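Local coordinates for protein Rab3 interacting molecule variant 2 (Drosophila melanogaster, PDB 4TS6) that probably serves as a C2A-domain module of an active-zone scaffold protein that helps organise neurotransmitter release at synapses, at residues A[49-53]-A[54-58]. Numbering follows the deposited sequence.
Sequences KVFLL and PDRSH
Strand 46-53 of the C2 beta-sandwich runs into residues 54-58, the start of the loop toward strand 62-63, at the cis peptide bond between L53 and P54, where the chain turns back along the strand. Proline suits this kink, since it adopts a cis peptide more readily than other residues. Beyond it R56 reaches back over F51 and L53, whose side chains stand on the outer face of the strand, while the intervening L52 enters the hydrophobic interior between the sheets against L25 and Y81. The arginine chain is bent at chi2 (-122°), which carries its flat head across the strand. One face of the guanidinium rests on L53, with CD2 of L53 over its centre and 3.7 Å from CZ of R56. NH1 of R56 lies 4.0 Å from CD1 of F51, above one ring face but offset toward the rim; the two planes are 53° apart, and any cation-pi attraction is weak. A salt bridge from NH2 to E95 on the adjacent strand 93-100 anchors the charged end, so the long arginine joins loop to sheet. The F51 ring also turns its edge to O of D55. Farther out, D55 forms an Asx turn, its short side chain letting OD1 accept from N of S57 at 2.8 Å; the serine hydroxyl adds a second donor, OG meeting the syn lone pair of OD1 at 2.6 Å.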
loop_
_atom_site.group_PDB
_atom_site.type_symbol
_atom_site.label_atom_id
_atom_site.label_comp_id
_atom_site.label_asym_id
_atom_site.label_seq_id
_atom_site.Cartn_x
_atom_site.Cartn_y
_atom_site.Cartn_z
ATOM N N LYS A 49 -1.403 4.907 -1.460
ATOM C CA LYS A 49 -0.371 5.274 -2.398
ATOM C C LYS A 49 0.782 4.316 -2.168
ATOM O O LYS A 49 1.057 3.934 -1.033
ATOM C CB LYS A 49 0.079 6.720 -2.147
ATOM C CG LYS A 49 -0.153 7.644 -3.325
ATOM C CD LYS A 49 -0.689 9.011 -2.917
ATOM C CE LYS A 49 0.360 9.899 -2.268
ATOM N NZ LYS A 49 -0.108 11.328 -2.186
ATOM N N VAL A 50 1.461 3.918 -3.239
ATOM C CA VAL A 50 2.587 2.991 -3.092
ATOM C C VAL A 50 3.774 3.582 -3.825
ATOM O O VAL A 50 3.623 4.088 -4.942
ATOM C CB VAL A 50 2.275 1.636 -3.731
ATOM C CG1 VAL A 50 3.408 0.634 -3.480
ATOM C CG2 VAL A 50 0.958 1.095 -3.198
ATOM N N PHE A 51 4.951 3.528 -3.197
ATOM C CA PHE A 51 6.186 3.952 -3.856
ATOM C C PHE A 51 7.202 2.855 -3.714
ATOM O O PHE A 51 7.229 2.182 -2.680
ATOM C CB PHE A 51 6.756 5.195 -3.175
ATOM C CG PHE A 51 6.093 6.464 -3.590
ATOM C CD1 PHE A 51 4.959 6.912 -2.937
ATOM C CD2 PHE A 51 6.607 7.211 -4.635
ATOM C CE1 PHE A 51 4.340 8.102 -3.326
ATOM C CE2 PHE A 51 6.004 8.396 -5.028
ATOM C CZ PHE A 51 4.868 8.836 -4.369
ATOM N N LEU A 52 8.049 2.673 -4.724
ATOM C CA LEU A 52 9.194 1.769 -4.548
ATOM C C LEU A 52 10.414 2.635 -4.320
ATOM O O LEU A 52 11.021 3.121 -5.280
ATOM C CB LEU A 52 9.391 0.883 -5.781
ATOM C CG LEU A 52 10.545 -0.117 -5.715
ATOM C CD1 LEU A 52 10.296 -1.115 -4.580
ATOM C CD2 LEU A 52 10.685 -0.836 -7.035
ATOM N N LEU A 53 10.764 2.842 -3.050
ATOM C CA LEU A 53 11.816 3.792 -2.680
ATOM C C LEU A 53 13.193 3.193 -2.964
ATOM O O LEU A 53 13.337 1.968 -2.945
ATOM C CB LEU A 53 11.692 4.176 -1.201
ATOM C CG LEU A 53 10.381 4.822 -0.769
ATOM C CD1 LEU A 53 10.465 5.164 0.707
ATOM C CD2 LEU A 53 10.150 6.066 -1.579
ATOM N N PRO A 54 14.229 4.041 -3.186
ATOM C CA PRO A 54 14.330 5.502 -3.035
ATOM C C PRO A 54 13.605 6.378 -4.071
ATOM O O PRO A 54 13.407 7.566 -3.795
ATOM C CB PRO A 54 15.846 5.757 -3.094
ATOM C CG PRO A 54 16.389 4.600 -3.888
ATOM C CD PRO A 54 15.548 3.430 -3.451
ATOM N N ASP A 55 13.211 5.831 -5.214
ATOM C CA ASP A 55 12.585 6.665 -6.259
ATOM C C ASP A 55 11.264 7.289 -5.807
ATOM O O ASP A 55 10.332 6.572 -5.430
ATOM C CB ASP A 55 12.362 5.841 -7.524
ATOM C CG ASP A 55 11.873 6.678 -8.702
ATOM O OD1 ASP A 55 11.609 7.902 -8.545
ATOM O OD2 ASP A 55 11.742 6.089 -9.793
ATOM N N ARG A 56 11.177 8.624 -5.842
ATOM C CA ARG A 56 9.938 9.313 -5.438
ATOM C C ARG A 56 9.235 10.060 -6.586
ATOM O O ARG A 56 8.337 10.883 -6.352
ATOM C CB ARG A 56 10.195 10.275 -4.265
ATOM C CG ARG A 56 10.345 9.606 -2.898
ATOM C CD ARG A 56 9.331 10.131 -1.883
ATOM N NE ARG A 56 9.528 9.532 -0.562
ATOM C CZ ARG A 56 8.574 8.939 0.152
ATOM N NH1 ARG A 56 7.330 8.874 -0.309
ATOM N NH2 ARG A 56 8.863 8.420 1.340
ATOM N N SER A 57 9.641 9.776 -7.818
ATOM C CA SER A 57 9.084 10.466 -8.979
ATOM C C SER A 57 7.741 9.845 -9.346
ATOM O O SER A 57 7.341 8.843 -8.766
ATOM C CB SER A 57 10.045 10.375 -10.158
ATOM O OG SER A 57 10.255 9.023 -10.527
ATOM N N HIS A 58 7.043 10.444 -10.306
ATOM C CA HIS A 58 5.780 9.893 -10.806
ATOM C C HIS A 58 5.946 8.433 -11.236
ATOM O O HIS A 58 4.997 7.650 -11.206
ATOM C CB HIS A 58 5.297 10.730 -11.994
ATOM C CG HIS A 58 6.369 10.994 -13.007
ATOM N ND1 HIS A 58 7.232 12.065 -12.915
ATOM C CD2 HIS A 58 6.735 10.309 -14.116
ATOM C CE1 HIS A 58 8.077 12.036 -13.931
ATOM N NE2 HIS A 58 7.798 10.980 -14.675
#